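Local coordinates for protein pectate lyase (Bacillus subtilis, PDB 5AMV) that cleaves the polygalacturonate chains of pectin by calcium-dependent elimination, leaving oligosaccharides with unsaturated non-reducing ends, at residues Val123-Asn128 and Phe145-Asp150; Arg272-Val277 and Tyr294-Thr299; Leu345-Thr350 and Ile357-Ala362. All blocks are in the same frame, centred on the assembly; numbering follows the deposited sequence.

Contact 1: residues Val123-Asn128 and Phe145-Asp150; sequences VDIPAN and FQIKSD
Asp124 and Gln146 sit side by side on one face of a parallel strand pair, and their ends meet: Gln146 NE2 donates to Asp124 OD1 at 2.9 Å, with the oxygen lying in the amide plane but the donor 32° out of the carboxylate plane, on its syn side. Asp124 OD2 also faces Lys148 NZ in a long salt bridge of 3.9 Å; the stronger partner of that lysine is Glu48. Gln146 OE1 is taken by Asn189 ND2 on the next strand. Backbone bonds zip the pair, Gln146 N to Val123 O and Ile125 N to Gln146 O, between successive coils of the right-handed parallel beta-helix of polysaccharide lyase family 1. Where the strands give way to loops, Ser149 OG (chi1 59°) donates to Ile125 O at 2.7 Å. A water bridges that same carbonyl to Lys148 N. Asn128 N reaches Asp150 O at 3.2 Å. Val123 and Phe145 share the other face, Val123 CG2 approaching Phe145 CD1 at 3.6 Å. Ile125 reaches in from beyond the bridged residues, its CD1 over one face of the Phe145 ring, 4.1 Å from the centroid; Leu45 and Leu41 of helix 38-45 cover this side.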
loop_
_atom_site.group_PDB
_atom_site.type_symbol
_atom_site.label_atom_id
_atom_site.label_comp_id
_atom_site.label_asym_id
_atom_site.label_seq_id
_atom_site.Cartn_x
_atom_site.Cartn_y
_atom_site.Cartn_z
ATOM N N VAL A 123 -6.334 -12.713 2.123
ATOM C CA VAL A 123 -6.437 -13.771 1.091
ATOM C C VAL A 123 -5.281 -13.638 0.118
ATOM O O VAL A 123 -4.881 -12.489 -0.225
ATOM C CB VAL A 123 -7.788 -13.754 0.315
ATOM C CG1 VAL A 123 -8.896 -14.237 1.242
ATOM C CG2 VAL A 123 -8.071 -12.314 -0.301
ATOM N N ASP A 124 -4.766 -14.777 -0.344
ATOM C CA ASP A 124 -3.695 -14.795 -1.346
ATOM C C ASP A 124 -4.261 -14.797 -2.737
ATOM O O ASP A 124 -5.210 -15.536 -3.060
ATOM C CB ASP A 124 -2.758 -15.989 -1.179
ATOM C CG ASP A 124 -1.970 -15.961 0.157
ATOM O OD1 ASP A 124 -1.811 -14.906 0.833
ATOM O OD2 ASP A 124 -1.498 -17.037 0.561
ATOM N N ILE A 125 -3.668 -13.948 -3.575
ATOM C CA ILE A 125 -4.064 -13.866 -4.977
ATOM C C ILE A 125 -3.108 -14.750 -5.800
ATOM O O ILE A 125 -1.891 -14.468 -5.856
ATOM C CB ILE A 125 -4.025 -12.416 -5.515
ATOM C CG1 ILE A 125 -4.651 -11.427 -4.484
ATOM C CG2 ILE A 125 -4.682 -12.373 -6.918
ATOM C CD1 ILE A 125 -6.140 -11.732 -4.032
ATOM N N PRO A 126 -3.635 -15.830 -6.393
ATOM C CA PRO A 126 -2.741 -16.729 -7.131
ATOM C C PRO A 126 -2.360 -16.154 -8.480
ATOM O O PRO A 126 -2.880 -15.114 -8.924
ATOM C CB PRO A 126 -3.607 -17.989 -7.324
ATOM C CG PRO A 126 -5.012 -17.457 -7.462
ATOM C CD PRO A 126 -5.063 -16.210 -6.554
ATOM N N ALA A 127 -1.404 -16.822 -9.131
ATOM C CA ALA A 127 -0.866 -16.355 -10.402
ATOM C C ALA A 127 -1.913 -16.273 -11.515
ATOM O O ALA A 127 -2.889 -17.061 -11.538
ATOM C CB ALA A 127 0.260 -17.311 -10.845
ATOM N N ASN A 128 -1.659 -15.386 -12.484
ATOM C CA ASN A 128 -2.487 -15.246 -13.694
ATOM C C ASN A 128 -3.926 -14.913 -13.346
ATOM O O ASN A 128 -4.874 -15.609 -13.753
ATOM C CB ASN A 128 -2.424 -16.522 -14.566
ATOM C CG ASN A 128 -0.994 -16.993 -14.808
ATOM O OD1 ASN A 128 -0.119 -16.211 -15.167
ATOM N ND2 ASN A 128 -0.746 -18.281 -14.588
ATOM N N PHE A 145 -5.431 -8.053 0.495
ATOM C CA PHE A 145 -5.028 -8.967 -0.591
ATOM C C PHE A 145 -3.514 -9.148 -0.508
ATOM O O PHE A 145 -2.796 -8.156 -0.468
ATOM C CB PHE A 145 -5.367 -8.399 -1.980
ATOM C CG PHE A 145 -6.830 -8.459 -2.370
ATOM C CD1 PHE A 145 -7.823 -8.874 -1.477
ATOM C CD2 PHE A 145 -7.203 -7.999 -3.650
ATOM C CE1 PHE A 145 -9.197 -8.891 -1.860
ATOM C CE2 PHE A 145 -8.558 -8.014 -4.048
ATOM C CZ PHE A 145 -9.545 -8.446 -3.151
ATOM N N GLN A 146 -3.031 -10.402 -0.468
ATOM C CA GLN A 146 -1.573 -10.636 -0.497
ATOM C C GLN A 146 -1.201 -11.243 -1.843
ATOM O O GLN A 146 -1.877 -12.154 -2.311
ATOM C CB GLN A 146 -1.139 -11.575 0.661
ATOM C CG GLN A 146 0.356 -11.808 0.581
ATOM C CD GLN A 146 0.977 -12.512 1.779
ATOM O OE1 GLN A 146 1.939 -11.986 2.374
ATOM N NE2 GLN A 146 0.478 -13.715 2.113
ATOM N N ILE A 147 -0.165 -10.706 -2.482
ATOM C CA ILE A 147 0.267 -11.233 -3.766
ATOM C C ILE A 147 1.696 -11.741 -3.624
ATOM O O ILE A 147 2.629 -10.940 -3.489
ATOM C CB ILE A 147 0.133 -10.195 -4.955
ATOM C CG1 ILE A 147 -1.264 -9.576 -4.987
ATOM C CG2 ILE A 147 0.489 -10.897 -6.269
ATOM C CD1 ILE A 147 -1.336 -8.226 -5.807
ATOM N N LYS A 148 1.866 -13.067 -3.635
ATOM C CA LYS A 148 3.199 -13.691 -3.603
ATOM C C LYS A 148 3.540 -14.273 -4.961
ATOM O O LYS A 148 4.663 -14.728 -5.185
ATOM C CB LYS A 148 3.239 -14.848 -2.567
ATOM C CG LYS A 148 2.726 -14.437 -1.201
ATOM C CD LYS A 148 2.927 -15.540 -0.105
ATOM C CE LYS A 148 2.046 -16.757 -0.364
ATOM N NZ LYS A 148 2.332 -17.877 0.617
ATOM N N SER A 149 2.572 -14.227 -5.861
ATOM C CA SER A 149 2.631 -14.918 -7.139
ATOM C C SER A 149 3.034 -13.971 -8.276
ATOM O O SER A 149 3.273 -12.762 -8.073
ATOM C CB SER A 149 1.235 -15.472 -7.409
ATOM O OG SER A 149 0.303 -14.393 -7.442
ATOM N N ASP A 150 3.091 -14.520 -9.487
ATOM C CA ASP A 150 3.381 -13.743 -10.684
ATOM C C ASP A 150 2.144 -13.473 -11.505
ATOM O O ASP A 150 1.280 -14.337 -11.650
ATOM C CB ASP A 150 4.401 -14.493 -11.562
ATOM C CG ASP A 150 4.885 -13.670 -12.776
ATOM O OD1 ASP A 150 5.812 -12.852 -12.575
ATOM O OD2 ASP A 150 4.405 -13.845 -13.927
HETATM O O HOH W 1 -0.249 -14.958 -3.668
HETATM O O HOH W 2 3.064 -16.302 -14.524
#

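Contact 2: residues Arg272-Val277 and Tyr294-Thr299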
loop_
_atom_site.group_PDB
_atom_site.type_symbol
_atom_site.label_atom_id
_atom_site.label_comp_id
_atom_site.label_asym_id
_atom_site.label_seq_id
_atom_site.Cartn_x
_atom_site.Cartn_y
_atom_site.Cartn_z
ATOM N N ARG A 272 -2.830 9.762 -7.116
ATOM C CA ARG A 272 -3.227 10.885 -6.283
ATOM C C ARG A 272 -3.083 10.516 -4.817
ATOM O O ARG A 272 -3.532 9.437 -4.438
ATOM C CB ARG A 272 -4.691 11.231 -6.598
ATOM C CG ARG A 272 -5.211 12.453 -5.840
ATOM C CD ARG A 272 -6.666 12.737 -6.282
ATOM N NE ARG A 272 -7.144 13.949 -5.605
ATOM C CZ ARG A 272 -8.414 14.347 -5.613
ATOM N NH1 ARG A 272 -9.331 13.618 -6.250
ATOM N NH2 ARG A 272 -8.759 15.468 -5.005
ATOM N N TYR A 273 -2.444 11.392 -4.030
ATOM C CA TYR A 273 -2.267 11.172 -2.575
ATOM C C TYR A 273 -2.835 12.391 -1.886
ATOM O O TYR A 273 -2.249 13.471 -1.952
ATOM C CB TYR A 273 -0.776 11.010 -2.195
ATOM C CG TYR A 273 -0.053 9.883 -2.941
ATOM C CD1 TYR A 273 0.478 10.086 -4.212
ATOM C CD2 TYR A 273 0.106 8.616 -2.352
ATOM C CE1 TYR A 273 1.137 9.066 -4.895
ATOM C CE2 TYR A 273 0.807 7.612 -3.000
ATOM C CZ TYR A 273 1.273 7.830 -4.280
ATOM O OH TYR A 273 1.925 6.855 -4.988
ATOM N N LYS A 274 -3.974 12.223 -1.221
ATOM C CA LYS A 274 -4.643 13.351 -0.572
ATOM C C LYS A 274 -4.807 13.040 0.920
ATOM O O LYS A 274 -5.321 11.990 1.306
ATOM C CB LYS A 274 -6.006 13.580 -1.185
ATOM C CG LYS A 274 -6.752 14.754 -0.459
ATOM C CD LYS A 274 -7.980 15.171 -1.215
ATOM C CE LYS A 274 -8.653 16.291 -0.469
ATOM N NZ LYS A 274 -9.839 16.901 -1.165
ATOM N N ASN A 275 -4.288 13.914 1.769
ATOM C CA ASN A 275 -4.317 13.633 3.214
ATOM C C ASN A 275 -3.709 12.261 3.536
ATOM O O ASN A 275 -4.266 11.450 4.277
ATOM C CB ASN A 275 -5.728 13.806 3.803
ATOM C CG ASN A 275 -6.287 15.162 3.547
ATOM O OD1 ASN A 275 -5.573 16.160 3.612
ATOM N ND2 ASN A 275 -7.601 15.230 3.362
ATOM N N ILE A 276 -2.504 12.083 2.983
ATOM C CA ILE A 276 -1.634 10.986 3.298
ATOM C C ILE A 276 -0.484 11.568 4.116
ATOM O O ILE A 276 0.071 12.629 3.795
ATOM C CB ILE A 276 -1.096 10.369 1.997
ATOM C CG1 ILE A 276 -2.243 9.730 1.156
ATOM C CG2 ILE A 276 0.003 9.285 2.291
ATOM C CD1 ILE A 276 -2.982 8.580 1.935
ATOM N N VAL A 277 -0.173 10.924 5.238
ATOM C CA VAL A 277 0.841 11.462 6.146
ATOM C C VAL A 277 2.246 11.244 5.590
ATOM O O VAL A 277 3.052 12.188 5.573
ATOM C CB VAL A 277 0.754 10.870 7.601
ATOM C CG1 VAL A 277 1.872 11.393 8.444
ATOM C CG2 VAL A 277 -0.580 11.217 8.237
ATOM N N TYR A 294 0.382 13.321 -7.967
ATOM C CA TYR A 294 -0.125 14.561 -7.413
ATOM C C TYR A 294 -0.316 14.318 -5.911
ATOM O O TYR A 294 -0.989 13.350 -5.536
ATOM C CB TYR A 294 -1.448 14.968 -8.041
ATOM C CG TYR A 294 -1.952 16.250 -7.442
ATOM C CD1 TYR A 294 -1.203 17.437 -7.546
ATOM C CD2 TYR A 294 -3.179 16.280 -6.775
ATOM C CE1 TYR A 294 -1.640 18.601 -7.010
ATOM C CE2 TYR A 294 -3.653 17.487 -6.206
ATOM C CZ TYR A 294 -2.868 18.638 -6.328
ATOM O OH TYR A 294 -3.332 19.796 -5.768
ATOM N N TYR A 295 0.311 15.154 -5.091
ATOM C CA TYR A 295 0.259 15.008 -3.628
ATOM C C TYR A 295 -0.362 16.277 -3.089
ATOM O O TYR A 295 0.043 17.409 -3.465
ATOM C CB TYR A 295 1.692 14.839 -3.024
ATOM C CG TYR A 295 2.539 13.770 -3.696
ATOM C CD1 TYR A 295 3.118 14.014 -4.936
ATOM C CD2 TYR A 295 2.726 12.515 -3.093
ATOM C CE1 TYR A 295 3.895 13.037 -5.583
ATOM C CE2 TYR A 295 3.491 11.518 -3.755
ATOM C CZ TYR A 295 4.065 11.813 -4.979
ATOM O OH TYR A 295 4.825 10.888 -5.676
ATOM N N GLU A 296 -1.340 16.144 -2.175
ATOM C CA GLU A 296 -2.010 17.349 -1.641
ATOM C C GLU A 296 -2.405 17.093 -0.206
ATOM O O GLU A 296 -2.841 15.992 0.143
ATOM C CB GLU A 296 -3.260 17.730 -2.449
ATOM C CG GLU A 296 -4.196 16.509 -2.713
ATOM C CD GLU A 296 -5.550 16.920 -3.285
ATOM O OE1 GLU A 296 -6.095 18.005 -2.942
ATOM O OE2 GLU A 296 -6.111 16.113 -4.025
ATOM N N GLY A 297 -2.239 18.110 0.629
ATOM C CA GLY A 297 -2.550 17.981 2.043
ATOM C C GLY A 297 -2.171 19.215 2.788
ATOM O O GLY A 297 -1.863 20.246 2.182
ATOM N N SER A 298 -2.201 19.120 4.108
ATOM C CA SER A 298 -1.918 20.245 4.966
ATOM C C SER A 298 -1.085 19.749 6.145
ATOM O O SER A 298 -1.373 18.693 6.723
ATOM C CB SER A 298 -3.233 20.816 5.520
ATOM O OG SER A 298 -2.924 21.677 6.611
ATOM N N THR A 299 -0.064 20.509 6.527
ATOM C CA THR A 299 0.756 20.106 7.683
ATOM C C THR A 299 0.017 20.381 8.970
ATOM O O THR A 299 0.457 19.938 10.038
ATOM C CB THR A 299 2.088 20.895 7.742
ATOM O OG1 THR A 299 1.777 22.295 7.748
ATOM C CG2 THR A 299 2.974 20.554 6.520
HETATM O O HOH W 3 -8.617 18.295 -3.521
HETATM O O HOH W 4 4.441 8.372 -5.248
HETATM O O HOH W 5 -3.073 16.387 4.962
HETATM O O HOH W 6 -1.083 13.657 0.711
HETATM O O HOH W 7 -1.158 14.989 2.966
#
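The rings of Tyr273 and Tyr295 run alongside each other with planes 5° apart, offset so that little of one ring lies over the other. Their centroids are 4.8 Å apart, and the closest approach is Tyr273 CD1 to Tyr295 CE2 at 3.4 Å. A water joins the two hydroxyls, weakly at Tyr273, and Tyr295 OH also bonds to Trp310 NE1. On the other face, Arg272 runs extended to its NE and meets Glu296 side-on: NE and NH2 both grip OE2, each at 2.9 Å, with the guanidinium and carboxylate planes 17° apart. Glu296 CG stands between its own N and carbonyl carbon (chi1 48°), which swings the carboxylate across toward Arg272 and over the aliphatic stem of Lys274. Its OE1 receives a water that also links Lys274 NZ. Replacing Glu296 with an alanine is likely to leave the Arg272 guanidinium without its charged mate and to uncover the Lys274 methylenes. Backbone bonds Tyr273 N to Tyr294 O, Glu296 N to Tyr273 O and Asn275 N to Glu296 O join adjacent beta-helix coils. Strand 235-245 flanks 272-274 and strand 317-326 flanks 294-296; Tyr242 extends the tyrosine row, and helix 382-392 packs on Arg272 and Tyr294.

Contact 3: residues Leu345-Thr350 and Ile357-Ala362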
loop_
_atom_site.group_PDB
_atom_site.type_symbol
_atom_site.label_atom_id
_atom_site.label_comp_id
_atom_site.label_asym_id
_atom_site.label_seq_id
_atom_site.Cartn_x
_atom_site.Cartn_y
_atom_site.Cartn_z
ATOM N N LEU A 345 18.850 10.828 -4.778
ATOM C CA LEU A 345 17.500 11.013 -5.320
ATOM C C LEU A 345 17.658 11.775 -6.623
ATOM O O LEU A 345 18.262 12.872 -6.652
ATOM C CB LEU A 345 16.588 11.768 -4.347
ATOM C CG LEU A 345 15.262 12.330 -4.897
ATOM C CD1 LEU A 345 14.280 11.152 -5.258
ATOM C CD2 LEU A 345 14.649 13.262 -3.881
ATOM N N TYR A 346 17.155 11.201 -7.706
ATOM C CA TYR A 346 17.001 11.982 -8.923
ATOM C C TYR A 346 15.609 12.590 -8.898
ATOM O O TYR A 346 14.643 11.859 -8.795
ATOM C CB TYR A 346 17.127 11.105 -10.186
ATOM C CG TYR A 346 16.992 11.866 -11.486
ATOM C CD1 TYR A 346 15.743 12.239 -11.992
ATOM C CD2 TYR A 346 18.122 12.252 -12.201
ATOM C CE1 TYR A 346 15.635 12.978 -13.161
ATOM C CE2 TYR A 346 18.024 12.961 -13.375
ATOM C CZ TYR A 346 16.791 13.326 -13.855
ATOM O OH TYR A 346 16.703 14.064 -15.009
ATOM N N ASP A 347 15.505 13.909 -9.009
ATOM C CA ASP A 347 14.196 14.496 -9.281
ATOM C C ASP A 347 14.311 15.665 -10.245
ATOM O O ASP A 347 15.210 16.508 -10.141
ATOM C CB ASP A 347 13.365 14.852 -8.002
ATOM C CG ASP A 347 13.822 16.108 -7.337
ATOM O OD1 ASP A 347 14.953 16.103 -6.819
ATOM O OD2 ASP A 347 13.062 17.095 -7.307
ATOM N N SER A 348 13.402 15.666 -11.195
ATOM C CA SER A 348 13.312 16.727 -12.188
ATOM C C SER A 348 11.851 17.153 -12.330
ATOM O O SER A 348 10.932 16.344 -12.226
ATOM C CB SER A 348 13.924 16.289 -13.541
ATOM O OG SER A 348 13.130 15.344 -14.262
ATOM N N GLY A 349 11.632 18.424 -12.572
ATOM C CA GLY A 349 10.290 18.924 -12.817
ATOM C C GLY A 349 9.365 18.933 -11.605
ATOM O O GLY A 349 8.143 19.056 -11.782
ATOM N N THR A 350 9.924 18.799 -10.401
ATOM C CA THR A 350 9.101 18.821 -9.190
ATOM C C THR A 350 8.499 20.213 -8.957
ATOM O O THR A 350 9.229 21.212 -8.967
ATOM C CB THR A 350 9.931 18.367 -7.958
ATOM O OG1 THR A 350 10.505 17.084 -8.222
ATOM C CG2 THR A 350 9.056 18.348 -6.654
ATOM N N ILE A 357 11.031 23.276 -7.889
ATOM C CA ILE A 357 12.000 23.057 -6.824
ATOM C C ILE A 357 12.855 21.870 -7.215
ATOM O O ILE A 357 12.526 21.157 -8.161
ATOM C CB ILE A 357 11.365 22.774 -5.416
ATOM C CG1 ILE A 357 10.467 21.538 -5.439
ATOM C CG2 ILE A 357 10.552 24.007 -4.948
ATOM C CD1 ILE A 357 10.299 20.887 -4.058
ATOM N N ASN A 358 13.932 21.681 -6.458
ATOM C CA ASN A 358 14.707 20.447 -6.590
ATOM C C ASN A 358 14.865 19.848 -5.226
ATOM O O ASN A 358 15.659 20.281 -4.382
ATOM C CB ASN A 358 16.071 20.588 -7.268
ATOM C CG ASN A 358 16.614 19.228 -7.695
ATOM O OD1 ASN A 358 17.162 18.479 -6.879
ATOM N ND2 ASN A 358 16.372 18.869 -8.963
ATOM N N ALA A 359 14.072 18.809 -4.999
ATOM C CA ALA A 359 14.006 18.191 -3.671
ATOM C C ALA A 359 15.321 17.559 -3.229
ATOM O O ALA A 359 15.721 17.638 -2.065
ATOM C CB ALA A 359 12.888 17.101 -3.676
ATOM N N SER A 360 15.953 16.881 -4.180
ATOM C CA SER A 360 17.216 16.207 -3.924
ATOM C C SER A 360 18.290 17.229 -3.490
ATOM O O SER A 360 18.890 17.084 -2.442
ATOM C CB SER A 360 17.665 15.536 -5.212
ATOM O OG SER A 360 18.830 14.808 -4.972
ATOM N N ALA A 361 18.417 18.293 -4.277
ATOM C CA ALA A 361 19.425 19.314 -4.053
ATOM C C ALA A 361 19.158 20.010 -2.721
ATOM O O ALA A 361 20.090 20.339 -1.985
ATOM C CB ALA A 361 19.389 20.318 -5.185
ATOM N N ALA A 362 17.877 20.223 -2.414
ATOM C CA ALA A 362 17.457 20.893 -1.169
ATOM C C ALA A 362 17.853 20.109 0.078
ATOM O O ALA A 362 17.908 20.646 1.212
ATOM C CB ALA A 362 15.936 21.177 -1.201
HETATM O O HOH W 8 12.874 18.826 -9.629
#
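Asp347 receives the start of a short, weakly bonded helix at about 359-362 with both carboxylate oxygens: OD1 accepts from Ser360 N at 2.9 Å and OD2 from Ala359 N at 3.0 Å. Each is met on its syn side, yet the donors lie 33° and 19° out of the carboxylate plane. This is a helix N-terminus held by an acid from a beta strand, at the edge of the parallel beta-helix where strand 346-348 pairs with 317-326. The negative charge faces the first amides of the helix, an alignment that is likely to favour the ionised form. The side chain of Ser360 adds a second tie, its OG donating to Leu345 O at 2.6 Å. Asn358 occupies the N-cap position, and in the conformer described here its OD1 accepts from Ala361 N.

The carboxylate is fixed from behind as well. Thr350 OG1 donates to the anti lone pair of Asp347 OD2 at 2.7 Å, and a water bridges that oxygen to Thr350 N and Ile357 O. Asp347 CG lies between the backbone N and carbonyl carbon (chi1 77°), turning both oxygens to the helix start. Farther along, Ile357 N donates to Thr350 O and closes the loop joining the segments.

Packing surrounds this polar centre. Trp310 of strand 310-312 touches Leu345, Asp347 and Thr350, while Ile336 covers Leu345 and Ala359. Thr350 CG2 touches Ile357 CG1 at 3.7 Å, and Leu345 CD2 sits 4.2 Å from Ala359 CB.

Contacts 1 and 2 both join parallel strands of successive beta-helix coils, but on opposite sides of the chain's centre, about 29 Å between centres. Both are partly buried. Contact 1 sets Asp124 and Gln146 against Val123 and Phe145; contact 2 has its charged trio on one face, with Tyr294, and Tyr273 and Tyr295 on the other. The Gln146 side chain is about 9 Å from the calcium, that of Tyr273 about 8 Å from that of Arg279, the inferred active-site residue. Contact 3, remote from these sites and farthest from the chain's centre, is locally the most buried; there a carboxylate accepts from the first amides of a short helix. Strands 287-296 and 346-348 both pair with 317-326, bringing contacts 2 and 3 within about 7 Å, nearest atoms.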